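Local coordinates for oligopeptide-binding protein AppA (Bacillus subtilis, PDB 1XOC), which captures oligopeptides outside the cell membrane for import by the App ABC transporter, a system serving sporulation and genetic competence, at residues Y53-V65 against F148-P160. Residues are numbered along the deposited sequence; the frame is centred on the assembly and turned at random.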
# COMPACT_ATOMS: atom_id res chain seq x y z
N TYR A 53 16.67 -5.44 0.54
CA TYR A 53 16.91 -5.47 1.97
C TYR A 53 16.41 -6.75 2.56
O TYR A 53 15.67 -7.50 1.92
CB TYR A 53 16.19 -4.28 2.64
CG TYR A 53 16.66 -2.95 2.13
CD1 TYR A 53 17.96 -2.53 2.37
CD2 TYR A 53 15.80 -2.12 1.47
CE1 TYR A 53 18.43 -1.32 1.90
CE2 TYR A 53 16.24 -0.91 1.00
CZ TYR A 53 17.54 -0.53 1.23
OH TYR A 53 17.94 0.73 0.75
N SER A 54 16.79 -6.96 3.82
CA SER A 54 16.26 -8.01 4.65
C SER A 54 15.45 -7.41 5.81
O SER A 54 15.63 -6.25 6.20
CB SER A 54 17.38 -8.87 5.22
OG SER A 54 18.16 -9.46 4.20
N PHE A 55 14.63 -8.29 6.39
CA PHE A 55 13.64 -7.98 7.42
C PHE A 55 13.68 -9.08 8.47
O PHE A 55 13.91 -10.25 8.16
CB PHE A 55 12.24 -7.93 6.77
CG PHE A 55 12.16 -6.94 5.59
CD1 PHE A 55 11.58 -5.67 5.72
CD2 PHE A 55 12.65 -7.32 4.36
CE1 PHE A 55 11.58 -4.79 4.62
CE2 PHE A 55 12.63 -6.41 3.28
CZ PHE A 55 12.09 -5.21 3.42
N LEU A 56 13.43 -8.71 9.72
CA LEU A 56 13.48 -9.67 10.78
C LEU A 56 12.48 -10.81 10.56
O LEU A 56 12.75 -11.98 10.87
CB LEU A 56 13.23 -8.99 12.14
CG LEU A 56 14.42 -8.15 12.60
CD1 LEU A 56 14.06 -7.33 13.84
CD2 LEU A 56 15.70 -8.96 12.79
N THR A 57 11.29 -10.48 10.06
CA THR A 57 10.25 -11.46 9.76
C THR A 57 9.71 -11.25 8.36
O THR A 57 10.02 -10.23 7.72
CB THR A 57 9.06 -11.37 10.72
OG1 THR A 57 8.53 -10.03 10.63
CG2 THR A 57 9.47 -11.71 12.16
N LYS A 58 8.87 -12.14 7.90
CA LYS A 58 8.26 -12.10 6.58
C LYS A 58 6.90 -12.74 6.68
O LYS A 58 6.76 -13.81 7.29
CB LYS A 58 9.14 -12.88 5.60
CG LYS A 58 8.68 -12.95 4.19
CD LYS A 58 9.62 -13.90 3.38
CE LYS A 58 10.81 -13.20 2.78
NZ LYS A 58 11.73 -14.18 2.08
N THR A 59 5.88 -12.11 6.12
CA THR A 59 4.54 -12.65 6.12
C THR A 59 4.34 -13.43 4.83
O THR A 59 4.57 -12.91 3.72
CB THR A 59 3.47 -11.57 6.35
OG1 THR A 59 3.62 -11.04 7.68
CG2 THR A 59 2.08 -12.08 6.19
N ASP A 60 3.99 -14.71 4.98
CA ASP A 60 3.94 -15.60 3.85
C ASP A 60 2.61 -15.52 3.09
O ASP A 60 1.74 -14.68 3.41
CB ASP A 60 4.32 -17.02 4.25
CG ASP A 60 3.26 -17.72 5.01
OD1 ASP A 60 2.14 -17.18 5.12
OD2 ASP A 60 3.50 -18.86 5.50
N GLU A 61 2.49 -16.33 2.05
CA GLU A 61 1.31 -16.28 1.17
C GLU A 61 -0.01 -16.66 1.84
O GLU A 61 -1.08 -16.36 1.32
CB GLU A 61 1.53 -17.10 -0.10
CG GLU A 61 1.49 -18.60 0.09
CD GLU A 61 2.76 -19.21 0.69
OE1 GLU A 61 2.78 -20.45 0.82
OE2 GLU A 61 3.73 -18.49 1.02
N LYS A 62 0.07 -17.31 3.01
CA LYS A 62 -1.10 -17.59 3.85
C LYS A 62 -1.31 -16.53 4.94
O LYS A 62 -2.23 -16.62 5.75
CB LYS A 62 -0.99 -18.98 4.46
CG LYS A 62 -0.67 -20.06 3.45
CD LYS A 62 -1.07 -21.43 3.95
CE LYS A 62 -2.58 -21.72 3.75
NZ LYS A 62 -3.10 -22.95 4.47
N LEU A 63 -0.49 -15.49 4.92
CA LEU A 63 -0.56 -14.36 5.82
C LEU A 63 -0.14 -14.73 7.25
O LEU A 63 -0.62 -14.16 8.25
CB LEU A 63 -1.92 -13.65 5.73
CG LEU A 63 -2.29 -13.29 4.27
CD1 LEU A 63 -3.65 -12.62 4.23
CD2 LEU A 63 -1.23 -12.44 3.56
N ASN A 64 0.79 -15.69 7.33
CA ASN A 64 1.41 -16.06 8.59
C ASN A 64 2.78 -15.42 8.71
O ASN A 64 3.51 -15.33 7.73
CB ASN A 64 1.55 -17.58 8.68
CG ASN A 64 0.22 -18.28 8.67
OD1 ASN A 64 -0.71 -17.86 9.35
ND2 ASN A 64 0.10 -19.32 7.88
N VAL A 65 3.12 -14.98 9.92
CA VAL A 65 4.44 -14.40 10.18
C VAL A 65 5.47 -15.51 10.34
O VAL A 65 5.27 -16.44 11.13
CB VAL A 65 4.41 -13.52 11.43
CG1 VAL A 65 5.77 -12.99 11.77
CG2 VAL A 65 3.42 -12.39 11.27
N PHE A 148 3.27 -4.21 16.40
CA PHE A 148 4.71 -4.33 16.45
C PHE A 148 5.16 -5.68 15.90
O PHE A 148 5.92 -5.74 14.91
CB PHE A 148 5.33 -4.06 17.83
CG PHE A 148 6.80 -4.21 17.81
CD1 PHE A 148 7.60 -3.27 17.20
CD2 PHE A 148 7.40 -5.35 18.27
CE1 PHE A 148 8.96 -3.46 17.14
CE2 PHE A 148 8.75 -5.52 18.17
CZ PHE A 148 9.52 -4.58 17.60
N TYR A 149 4.74 -6.77 16.54
CA TYR A 149 5.16 -8.08 16.06
C TYR A 149 4.69 -8.33 14.62
O TYR A 149 5.40 -8.94 13.82
CB TYR A 149 4.63 -9.17 17.02
CG TYR A 149 5.02 -10.56 16.59
CD1 TYR A 149 4.17 -11.32 15.80
CD2 TYR A 149 6.27 -11.09 16.91
CE1 TYR A 149 4.55 -12.59 15.36
CE2 TYR A 149 6.65 -12.36 16.46
CZ TYR A 149 5.77 -13.09 15.70
OH TYR A 149 6.12 -14.35 15.27
N ASN A 150 3.46 -7.89 14.31
CA ASN A 150 2.79 -8.38 13.11
C ASN A 150 3.01 -7.49 11.91
O ASN A 150 2.78 -7.90 10.79
CB ASN A 150 1.29 -8.60 13.35
CG ASN A 150 1.02 -9.72 14.31
OD1 ASN A 150 1.08 -10.90 13.94
ND2 ASN A 150 0.71 -9.38 15.56
N ASN A 151 3.46 -6.28 12.17
CA ASN A 151 3.70 -5.32 11.07
C ASN A 151 5.09 -4.67 11.07
O ASN A 151 5.73 -4.59 10.03
CB ASN A 151 2.59 -4.26 11.02
CG ASN A 151 1.30 -4.77 10.43
OD1 ASN A 151 1.29 -5.65 9.56
ND2 ASN A 151 0.17 -4.20 10.90
N ALA A 152 5.57 -4.21 12.22
CA ALA A 152 6.84 -3.52 12.27
C ALA A 152 7.98 -4.44 11.87
O ALA A 152 8.87 -4.05 11.10
CB ALA A 152 7.14 -2.88 13.64
N LEU A 153 7.97 -5.66 12.39
CA LEU A 153 9.06 -6.61 12.14
C LEU A 153 9.22 -7.01 10.67
O LEU A 153 10.35 -7.31 10.23
CB LEU A 153 8.91 -7.88 13.03
CG LEU A 153 9.11 -7.57 14.49
CD1 LEU A 153 8.84 -8.84 15.29
CD2 LEU A 153 10.45 -7.05 14.82
N ASP A 154 8.13 -7.08 9.92
CA ASP A 154 8.25 -7.51 8.53
C ASP A 154 8.31 -6.32 7.59
O ASP A 154 8.57 -6.51 6.42
CB ASP A 154 7.19 -8.49 8.07
CG ASP A 154 5.82 -7.99 8.22
OD1 ASP A 154 4.88 -8.73 7.79
OD2 ASP A 154 5.61 -6.92 8.81
N SER A 155 8.05 -5.13 8.11
CA SER A 155 8.03 -3.89 7.29
C SER A 155 9.29 -3.07 7.33
O SER A 155 9.49 -2.18 6.47
CB SER A 155 6.88 -3.00 7.75
OG SER A 155 5.66 -3.69 7.61
N THR A 156 10.16 -3.37 8.29
CA THR A 156 11.33 -2.57 8.56
C THR A 156 12.60 -3.17 7.94
O THR A 156 13.17 -4.14 8.45
CB THR A 156 11.54 -2.34 10.04
OG1 THR A 156 10.31 -1.88 10.61
CG2 THR A 156 12.66 -1.29 10.31
N ALA A 157 13.00 -2.59 6.81
CA ALA A 157 14.23 -2.98 6.13
C ALA A 157 15.44 -2.60 6.94
O ALA A 157 15.56 -1.44 7.34
CB ALA A 157 14.33 -2.31 4.76
N ILE A 158 16.36 -3.56 7.16
CA ILE A 158 17.53 -3.32 7.99
C ILE A 158 18.60 -2.56 7.18
O ILE A 158 19.09 -3.02 6.13
CB ILE A 158 18.07 -4.65 8.64
CG1 ILE A 158 16.98 -5.37 9.45
CG2 ILE A 158 19.25 -4.35 9.47
CD1 ILE A 158 16.28 -4.53 10.46
N LEU A 159 18.99 -1.40 7.72
CA LEU A 159 19.96 -0.53 7.06
C LEU A 159 21.35 -0.65 7.68
O LEU A 159 21.48 -0.96 8.86
CB LEU A 159 19.49 0.92 7.16
CG LEU A 159 18.09 1.24 6.64
CD1 LEU A 159 17.74 2.69 6.98
CD2 LEU A 159 18.00 1.03 5.15
N PRO A 160 22.42 -0.38 6.89
CA PRO A 160 23.78 -0.48 7.38
C PRO A 160 24.24 0.75 8.18
O PRO A 160 24.46 1.85 7.62
CB PRO A 160 24.60 -0.63 6.09
CG PRO A 160 23.79 0.04 5.07
CD PRO A 160 22.37 -0.13 5.45
O HOH W 1 19.06 -5.32 4.67
O HOH W 2 12.68 -5.90 10.37
O HOH W 3 5.91 -9.28 11.24
O HOH W 4 9.26 -9.01 5.33
O HOH W 5 6.45 -9.48 4.85
O HOH W 6 1.63 -9.93 9.27
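Phe-55 lies against the backbone of Asp-154 to Ala-157, where the chain leaves helix 148-155. CB sits 4.0 Å from Leu-153 O. Beyond it, CG and CD1 draw close to the next carbonyl, CD1 standing 3.2 Å from Asp-154 O, while the carbonyl carbon of Ser-155 and Thr-156 N meet the ring at its edge. CE1 reaches Ala-157, 3.7 Å from its CB, and CZ grazes the same methyl. With CG of Phe-55 beside its backbone N (chi1 -56°), the ring is laid along the backbone that leaves the helix. Cutting the ring back to an alanine here is likely to open a gap against the carbonyl of Asp-154 and leave the methyl of Ala-157 without one of its apolar neighbours. That methyl also packs on Tyr-53, whose hydroxyl bonds to Phe-35 O.

Next to the ring, Ile-158 N gives a nearly straight bond of 2.9 Å (166°) to Ser-54 O, and a water joins Leu-56 N to the carbonyls of Leu-153 and Thr-156. In this family 5 solute-binding protein, strand 57-59, an outermost strand of a five-stranded antiparallel sheet, crosses helix 148-155 at -108° beside the bound peptide. Here Thr-59 OG1 donates to Asp-154 OD1 over 2.6 Å, meeting it nearly head-on. Asp-154 OD1 is also hydrogen-bonded to the peptide backbone, so Thr-59 helps to orient a ligand-binding carboxylate while itself touching that backbone. A water links Thr-59 OG1 to Asn-150 O. Farther along, Val-65 sets CG1 3.8 Å from Tyr-149 CE1 and CG2 3.9 Å from Asn-150 OD1, the amide whose ND2 bonds to Gly-146 O.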